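Local coordinates for protein 2'-5' RNA Ligase (Thermus thermophilus, PDB 1IUH) that belongs to the LigT-like family of 2H phosphoesterases and is named as a 2'-5' RNA ligase, at residues 29-33 / 132-138; 79-85 / 141-145. All coordinates share one frame; numbering follows the deposited sequence.

Contact 1. Residues 29-33 / 132-138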
ATOM      1  N   GLY A  29      -5.009   9.541 -20.454  1.00 26.89           N
ATOM      2  CA  GLY A  29      -4.706  10.356 -19.303  1.00 27.07           C
ATOM      3  C   GLY A  29      -4.441   9.504 -18.063  1.00 27.29           C
ATOM      4  O   GLY A  29      -3.978  10.045 -17.047  1.00 27.35           O
ATOM      5  N   TRP A  30      -4.737   8.196 -18.118  1.00 26.64           N
ATOM      6  CA  TRP A  30      -4.531   7.302 -16.972  1.00 25.26           C
ATOM      7  C   TRP A  30      -3.245   6.533 -17.023  1.00 26.01           C
ATOM      8  O   TRP A  30      -2.924   5.877 -18.021  1.00 25.88           O
ATOM      9  CB  TRP A  30      -5.662   6.318 -16.832  1.00 22.75           C
ATOM     10  CG  TRP A  30      -6.856   6.930 -16.228  1.00 25.09           C
ATOM     11  CD1 TRP A  30      -8.076   7.093 -16.818  1.00 25.60           C
ATOM     12  CD2 TRP A  30      -6.999   7.405 -14.870  1.00 23.84           C
ATOM     13  NE1 TRP A  30      -8.969   7.619 -15.912  1.00 25.64           N
ATOM     14  CE2 TRP A  30      -8.335   7.823 -14.714  1.00 23.05           C
ATOM     15  CE3 TRP A  30      -6.126   7.504 -13.778  1.00 22.77           C
ATOM     16  CZ2 TRP A  30      -8.825   8.332 -13.516  1.00 23.97           C
ATOM     17  CZ3 TRP A  30      -6.614   8.004 -12.572  1.00 23.26           C
ATOM     18  CH2 TRP A  30      -7.941   8.412 -12.446  1.00 24.67           C
ATOM     19  N   LYS A  31      -2.478   6.612 -15.949  1.00 26.09           N
ATOM     20  CA  LYS A  31      -1.222   5.896 -15.952  1.00 27.07           C
ATOM     21  C   LYS A  31      -1.423   4.682 -15.052  1.00 25.86           C
ATOM     22  O   LYS A  31      -1.597   4.771 -13.831  1.00 26.13           O
ATOM     23  CB  LYS A  31      -0.132   6.842 -15.482  1.00 30.99           C
ATOM     24  CG  LYS A  31       1.141   6.201 -15.042  1.00 37.26           C
ATOM     25  CD  LYS A  31       2.017   5.752 -16.166  1.00 41.78           C
ATOM     26  CE  LYS A  31       3.447   5.597 -15.611  1.00 46.27           C
ATOM     27  NZ  LYS A  31       4.475   5.199 -16.642  1.00 49.68           N
ATOM     28  N   PRO A  32      -1.410   3.512 -15.655  1.00 24.61           N
ATOM     29  CA  PRO A  32      -1.617   2.333 -14.841  1.00 25.71           C
ATOM     30  C   PRO A  32      -0.348   1.859 -14.138  1.00 26.32           C
ATOM     31  O   PRO A  32       0.775   1.901 -14.697  1.00 25.55           O
ATOM     32  CB  PRO A  32      -2.170   1.320 -15.861  1.00 23.92           C
ATOM     33  CG  PRO A  32      -1.367   1.569 -16.991  1.00 21.94           C
ATOM     34  CD  PRO A  32      -1.215   3.124 -17.047  1.00 23.31           C
ATOM     35  N   VAL A  33      -0.570   1.429 -12.894  1.00 26.48           N
ATOM     36  CA  VAL A  33       0.472   0.910 -12.039  1.00 26.03           C
ATOM     37  C   VAL A  33       0.845  -0.462 -12.605  1.00 26.87           C
ATOM     38  O   VAL A  33      -0.032  -1.233 -12.932  1.00 26.49           O
ATOM     39  CB  VAL A  33      -0.065   0.751 -10.552  1.00 25.24           C
ATOM     40  CG1 VAL A  33       0.894  -0.072  -9.724  1.00 24.52           C
ATOM     41  CG2 VAL A  33      -0.282   2.115  -9.897  1.00 22.62           C
ATOM     42  N   THR A 132      -3.742   1.185  -5.225  1.00 24.02           N
ATOM     43  CA  THR A 132      -3.761   1.988  -6.437  1.00 23.93           C
ATOM     44  C   THR A 132      -3.696   1.225  -7.748  1.00 22.10           C
ATOM     45  O   THR A 132      -2.853   0.384  -7.929  1.00 23.02           O
ATOM     46  CB  THR A 132      -2.653   2.990  -6.356  1.00 22.60           C
ATOM     47  OG1 THR A 132      -2.789   3.622  -5.089  1.00 27.34           O
ATOM     48  CG2 THR A 132      -2.793   4.049  -7.387  1.00 20.92           C
ATOM     49  N   LEU A 133      -4.596   1.593  -8.657  1.00 22.00           N
ATOM     50  CA  LEU A 133      -4.766   1.013 -10.002  1.00 21.96           C
ATOM     51  C   LEU A 133      -4.187   1.853 -11.109  1.00 20.95           C
ATOM     52  O   LEU A 133      -3.681   1.332 -12.122  1.00 21.02           O
ATOM     53  CB  LEU A 133      -6.251   0.861 -10.299  1.00 22.45           C
ATOM     54  CG  LEU A 133      -6.957  -0.073  -9.344  1.00 22.43           C
ATOM     55  CD1 LEU A 133      -8.403   0.143  -9.476  1.00 25.39           C
ATOM     56  CD2 LEU A 133      -6.550  -1.492  -9.648  1.00 21.16           C
ATOM     57  N   ALA A 134      -4.293   3.160 -10.931  1.00 20.06           N
ATOM     58  CA  ALA A 134      -3.765   4.077 -11.905  1.00 21.93           C
ATOM     59  C   ALA A 134      -3.759   5.475 -11.359  1.00 22.46           C
ATOM     60  O   ALA A 134      -4.485   5.792 -10.437  1.00 22.28           O
ATOM     61  CB  ALA A 134      -4.609   4.001 -13.210  1.00 21.25           C
ATOM     62  N   ARG A 135      -2.931   6.322 -11.952  1.00 25.70           N
ATOM     63  CA  ARG A 135      -2.831   7.726 -11.525  1.00 28.83           C
ATOM     64  C   ARG A 135      -3.077   8.662 -12.740  1.00 29.11           C
ATOM     65  O   ARG A 135      -2.649   8.391 -13.882  1.00 27.82           O
ATOM     66  CB  ARG A 135      -1.457   8.000 -10.863  1.00 30.99           C
ATOM     67  CG  ARG A 135      -1.195   7.191  -9.590  1.00 35.52           C
ATOM     68  CD  ARG A 135       0.198   7.438  -8.839  1.00 39.19           C
ATOM     69  NE  ARG A 135       0.112   7.016  -7.407  1.00 41.49           N
ATOM     70  CZ  ARG A 135      -0.370   7.779  -6.393  1.00 43.18           C
ATOM     71  NH1 ARG A 135      -0.805   9.043  -6.609  1.00 38.91           N
ATOM     72  NH2 ARG A 135      -0.474   7.255  -5.153  1.00 43.34           N
ATOM     73  N   ARG A 136      -3.791   9.749 -12.464  1.00 29.17           N
ATOM     74  CA  ARG A 136      -4.158  10.714 -13.474  1.00 31.02           C
ATOM     75  C   ARG A 136      -3.065  11.717 -13.828  1.00 31.33           C
ATOM     76  O   ARG A 136      -2.848  12.711 -13.137  1.00 32.68           O
ATOM     77  CB  ARG A 136      -5.486  11.367 -13.013  1.00 32.64           C
ATOM     78  CG  ARG A 136      -5.639  12.847 -13.111  1.00 33.64           C
ATOM     79  CD  ARG A 136      -5.449  13.342 -14.488  1.00 37.27           C
ATOM     80  NE  ARG A 136      -6.359  14.435 -14.834  1.00 35.92           N
ATOM     81  CZ  ARG A 136      -5.970  15.667 -15.117  1.00 36.98           C
ATOM     82  NH1 ARG A 136      -4.666  15.991 -15.092  1.00 34.29           N
ATOM     83  NH2 ARG A 136      -6.902  16.571 -15.450  1.00 39.39           N
ATOM     84  N   LYS A 137      -2.349  11.413 -14.902  1.00 31.51           N
ATOM     85  CA  LYS A 137      -1.283  12.239 -15.412  1.00 31.17           C
ATOM     86  C   LYS A 137      -1.842  13.277 -16.393  1.00 32.56           C
ATOM     87  O   LYS A 137      -1.194  14.267 -16.703  1.00 32.67           O
ATOM     88  CB  LYS A 137      -0.261  11.387 -16.115  1.00 33.15           C
ATOM     89  CG  LYS A 137       0.925  10.873 -15.234  1.00 38.57           C
ATOM     90  CD  LYS A 137       2.073  10.270 -16.175  1.00 42.06           C
ATOM     91  CE  LYS A 137       3.473  10.142 -15.525  1.00 43.98           C
ATOM     92  NZ  LYS A 137       4.103   8.747 -15.680  1.00 45.51           N
ATOM     93  N   ALA A 138      -3.065  13.096 -16.874  1.00 31.83           N
ATOM     94  CA  ALA A 138      -3.593  14.068 -17.805  1.00 29.83           C
ATOM     95  C   ALA A 138      -5.101  13.973 -17.850  1.00 29.51           C
ATOM     96  O   ALA A 138      -5.683  13.156 -17.189  1.00 30.98           O
ATOM     97  CB  ALA A 138      -2.964  13.856 -19.175  1.00 27.13           C
TER
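Lys31 and Arg135 form the hydrogen-bonded pair at the middle of a short antiparallel ladder, in which strand 30-32 runs along the edge of strand 132-136 with 144° between their directions. Lys31 N reaches Arg135 O at 2.7 Å, and Arg135 N returns to Lys31 O at 2.8 Å. Farther along, Val33 N gives a nearly straight bond to Leu133 O. At the other end Gly29 O takes the N-H of Ala138 and, weakly, that of Lys137.

On one side of the sheet the Trp30 indole swings back over the partner strand, chi1 -78° setting CG anti to the carbonyl carbon, and Arg136 CB sits over the face of the six-membered ring, a CH-pi contact of 4.0 Å to its centroid. Ala134 CB adds apolar packing at 3.9 Å from Trp30 CE3. On the other side Lys31 and Lys137 lie alongside each other, their NZ atoms 3.7 Å apart, a proximity of like charges that would probably disfavour both being protonated; Lys31 NZ also has a weak bond to Lys167 O.

Strand 130-136 carries one of the family's H-x-T motifs, which ends at Thr132, and strand 30-32 adds to its edge. Strand 88-94 pairs with the far edge, where Leu133 and Ala134 make a classic bulge opposite Trp89, while Gln21 of helix 11-21 bridges the segments, its NE2 hydrogen-bonded to both Val33 O and Leu133 O.

Contact 2. Residues 79-85 / 141-145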
ATOM      1  N   TYR A  79     -12.047   6.759  -6.138  1.00 32.21           N
ATOM      2  CA  TYR A  79     -11.099   7.825  -6.579  1.00 34.28           C
ATOM      3  C   TYR A  79     -10.737   8.847  -5.512  1.00 35.56           C
ATOM      4  O   TYR A  79     -11.472   9.068  -4.574  1.00 35.67           O
ATOM      5  CB  TYR A  79     -11.615   8.676  -7.750  1.00 32.64           C
ATOM      6  CG  TYR A  79     -11.972   7.893  -8.964  1.00 30.51           C
ATOM      7  CD1 TYR A  79     -13.167   7.190  -9.013  1.00 29.74           C
ATOM      8  CD2 TYR A  79     -11.090   7.796 -10.026  1.00 27.77           C
ATOM      9  CE1 TYR A  79     -13.477   6.403 -10.091  1.00 30.68           C
ATOM     10  CE2 TYR A  79     -11.377   7.008 -11.101  1.00 28.49           C
ATOM     11  CZ  TYR A  79     -12.577   6.307 -11.145  1.00 28.83           C
ATOM     12  OH  TYR A  79     -12.913   5.542 -12.223  1.00 26.57           O
ATOM     13  N   PHE A  80      -9.586   9.472  -5.682  1.00 37.55           N
ATOM     14  CA  PHE A  80      -9.194  10.522  -4.788  1.00 40.43           C
ATOM     15  C   PHE A  80      -8.721  11.616  -5.713  1.00 40.70           C
ATOM     16  O   PHE A  80      -7.892  11.384  -6.580  1.00 39.55           O
ATOM     17  CB  PHE A  80      -8.029  10.157  -3.863  1.00 43.68           C
ATOM     18  CG  PHE A  80      -7.390  11.384  -3.201  1.00 46.60           C
ATOM     19  CD1 PHE A  80      -7.985  11.990  -2.086  1.00 47.90           C
ATOM     20  CD2 PHE A  80      -6.279  12.026  -3.798  1.00 47.85           C
ATOM     21  CE1 PHE A  80      -7.492  13.211  -1.598  1.00 48.65           C
ATOM     22  CE2 PHE A  80      -5.783  13.249  -3.316  1.00 47.74           C
ATOM     23  CZ  PHE A  80      -6.391  13.841  -2.221  1.00 48.14           C
ATOM     24  N   PRO A  81      -9.276  12.821  -5.563  1.00 41.82           N
ATOM     25  CA  PRO A  81     -10.305  13.174  -4.593  1.00 42.50           C
ATOM     26  C   PRO A  81     -11.637  12.603  -5.041  1.00 43.64           C
ATOM     27  O   PRO A  81     -11.857  12.400  -6.228  1.00 43.21           O
ATOM     28  CB  PRO A  81     -10.292  14.682  -4.644  1.00 41.48           C
ATOM     29  CG  PRO A  81      -8.906  14.971  -4.863  1.00 41.32           C
ATOM     30  CD  PRO A  81      -8.546  14.033  -5.962  1.00 42.53           C
ATOM     31  N   ASN A  82     -12.519  12.378  -4.079  1.00 45.75           N
ATOM     32  CA  ASN A  82     -13.854  11.809  -4.292  1.00 47.96           C
ATOM     33  C   ASN A  82     -14.741  12.549  -5.315  1.00 49.17           C
ATOM     34  O   ASN A  82     -15.590  11.928  -5.962  1.00 50.28           O
ATOM     35  CB  ASN A  82     -14.560  11.760  -2.931  1.00 49.77           C
ATOM     36  CG  ASN A  82     -15.548  10.630  -2.819  1.00 51.34           C
ATOM     37  OD1 ASN A  82     -16.588  10.633  -3.478  1.00 53.79           O
ATOM     38  ND2 ASN A  82     -15.229   9.644  -1.979  1.00 52.32           N
ATOM     39  N   GLU A  83     -14.579  13.872  -5.416  1.00 49.60           N
ATOM     40  CA  GLU A  83     -15.326  14.712  -6.354  1.00 50.16           C
ATOM     41  C   GLU A  83     -14.334  15.628  -7.065  1.00 49.47           C
ATOM     42  O   GLU A  83     -13.318  16.014  -6.491  1.00 48.42           O
ATOM     43  CB  GLU A  83     -16.382  15.520  -5.616  1.00 53.06           C
ATOM     44  CG  GLU A  83     -17.380  14.605  -4.917  1.00 58.20           C
ATOM     45  CD  GLU A  83     -18.266  15.329  -3.907  1.00 61.78           C
ATOM     46  OE1 GLU A  83     -17.727  16.153  -3.126  1.00 63.45           O
ATOM     47  OE2 GLU A  83     -19.500  15.063  -3.879  1.00 63.91           O
ATOM     48  N   GLY A  84     -14.608  15.931  -8.337  1.00 49.17           N
ATOM     49  CA  GLY A  84     -13.707  16.771  -9.119  1.00 47.64           C
ATOM     50  C   GLY A  84     -12.637  15.971  -9.863  1.00 46.80           C
ATOM     51  O   GLY A  84     -12.690  14.732  -9.885  1.00 46.53           O
ATOM     52  N   THR A  85     -11.679  16.658 -10.487  1.00 45.18           N
ATOM     53  CA  THR A  85     -10.620  15.957 -11.198  1.00 45.98           C
ATOM     54  C   THR A  85     -10.032  14.909 -10.241  1.00 46.57           C
ATOM     55  O   THR A  85      -9.607  15.264  -9.130  1.00 46.82           O
ATOM     56  CB  THR A  85      -9.463  16.897 -11.590  1.00 46.41           C
ATOM     57  OG1 THR A  85      -9.976  18.105 -12.152  1.00 47.87           O
ATOM     58  CG2 THR A  85      -8.569  16.234 -12.619  1.00 47.42           C
ATOM     59  N   PRO A 141     -11.313  10.390 -17.889  1.00 31.81           N
ATOM     60  CA  PRO A 141     -12.564  10.296 -17.132  1.00 33.03           C
ATOM     61  C   PRO A 141     -12.666   9.163 -16.082  1.00 34.69           C
ATOM     62  O   PRO A 141     -11.929   8.184 -16.134  1.00 33.01           O
ATOM     63  CB  PRO A 141     -13.595  10.080 -18.230  1.00 32.05           C
ATOM     64  CG  PRO A 141     -12.871   9.187 -19.156  1.00 31.63           C
ATOM     65  CD  PRO A 141     -11.503   9.877 -19.264  1.00 31.87           C
ATOM     66  N   ARG A 142     -13.583   9.336 -15.137  1.00 35.56           N
ATOM     67  CA  ARG A 142     -13.891   8.294 -14.186  1.00 38.93           C
ATOM     68  C   ARG A 142     -14.477   7.194 -15.074  1.00 39.32           C
ATOM     69  O   ARG A 142     -15.011   7.458 -16.149  1.00 39.00           O
ATOM     70  CB  ARG A 142     -15.026   8.704 -13.236  1.00 39.77           C
ATOM     71  CG  ARG A 142     -14.851  10.036 -12.585  1.00 44.57           C
ATOM     72  CD  ARG A 142     -14.719   9.973 -11.066  1.00 45.88           C
ATOM     73  NE  ARG A 142     -14.234  11.278 -10.595  1.00 49.82           N
ATOM     74  CZ  ARG A 142     -14.039  11.594  -9.315  1.00 50.75           C
ATOM     75  NH1 ARG A 142     -14.296  10.689  -8.367  1.00 52.46           N
ATOM     76  NH2 ARG A 142     -13.581  12.794  -8.985  1.00 49.06           N
ATOM     77  N   VAL A 143     -14.410   5.974 -14.590  1.00 40.55           N
ATOM     78  CA  VAL A 143     -14.966   4.798 -15.269  1.00 42.32           C
ATOM     79  C   VAL A 143     -15.898   4.215 -14.202  1.00 43.03           C
ATOM     80  O   VAL A 143     -15.624   4.369 -13.012  1.00 44.28           O
ATOM     81  CB  VAL A 143     -13.860   3.771 -15.539  1.00 43.20           C
ATOM     82  CG1 VAL A 143     -14.484   2.378 -15.722  1.00 45.78           C
ATOM     83  CG2 VAL A 143     -13.021   4.213 -16.730  1.00 42.36           C
ATOM     84  N   PRO A 144     -16.974   3.510 -14.585  1.00 43.94           N
ATOM     85  CA  PRO A 144     -17.860   2.964 -13.537  1.00 43.07           C
ATOM     86  C   PRO A 144     -17.148   2.122 -12.497  1.00 42.39           C
ATOM     87  O   PRO A 144     -16.029   1.645 -12.701  1.00 43.54           O
ATOM     88  CB  PRO A 144     -18.870   2.113 -14.302  1.00 43.44           C
ATOM     89  CG  PRO A 144     -18.909   2.721 -15.679  1.00 45.09           C
ATOM     90  CD  PRO A 144     -17.419   3.092 -15.930  1.00 45.61           C
ATOM     91  N   PRO A 145     -17.791   1.938 -11.354  1.00 41.30           N
ATOM     92  CA  PRO A 145     -17.219   1.139 -10.268  1.00 40.80           C
ATOM     93  C   PRO A 145     -16.904  -0.278 -10.715  1.00 40.53           C
ATOM     94  O   PRO A 145     -17.547  -0.791 -11.613  1.00 40.87           O
ATOM     95  CB  PRO A 145     -18.316   1.162  -9.217  1.00 40.81           C
ATOM     96  CG  PRO A 145     -18.991   2.540  -9.448  1.00 41.14           C
ATOM     97  CD  PRO A 145     -18.997   2.684 -10.941  1.00 40.59           C
TER
HETATM   98  O   HOH W   1     -13.742   2.903 -11.093  1.00 35.64           O
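Arg142 runs alongside Tyr79 in the opposite direction, and together the two side chains account for most of the surface buried here. The CD methylene of Arg142 rests over one face of the phenol ring, 3.9 Å from its centroid, in a CH-pi contact displaced toward the rim. Beyond it the guanidinium, its plane turned 49° from the ring, brings NH1 to 3.4 Å from Tyr79 CB, near the backbone end of that side chain.

That guanidinium ends among the carbonyls of the turn after Tyr79. NH2 bonds to Pro81 O at 3.3 Å, and NH1 reaches Asn82 O weakly. Gly84 O comes at the edge of the group, but its separation from NH2 is too short to be taken literally. Three backbone oxygens of the 81-84 turn thus face the positive charge, the Gly84 one doubtfully, and a cis peptide precedes Pro81.

The phenol points the other way. With chi1 at -57°, Tyr79 CG is anti to its carbonyl carbon, and the ring carries OH to Val143 N, whose N-H meets it almost straight (2.8 Å, 172°). A water 3.0 Å from Tyr79 OH donates to Pro144 O, extending the link along the proline-rich loop.

This surface contact joins the end of strand 70-80 to the loop between strands 130-136 and 150-164; Trp89 of strand 88-94 stacks on the Tyr79 ring.

How the contacts relate
From the N terminus, the chain lays down helix 11-21 and then strand 30-32, the first half of contact 1. It goes on through strands 39-47 and 70-80 to the turn of contact 2, and returns by strand 88-94 and helix 96-113 to strand 130-136, which closes contact 1. Residues 141-145 begin after two more residues and close contact 2, so the two loops cross. Both contacts reach the same antiparallel sheet, with centres about 12 Å apart, and they touch: Trp30 packs against Tyr79 and probably hydrogen-bonds through NE1 to Pro141 O. Together they tie the edge strand 30-32, the 79-85 turn and the loop before strand 150-164.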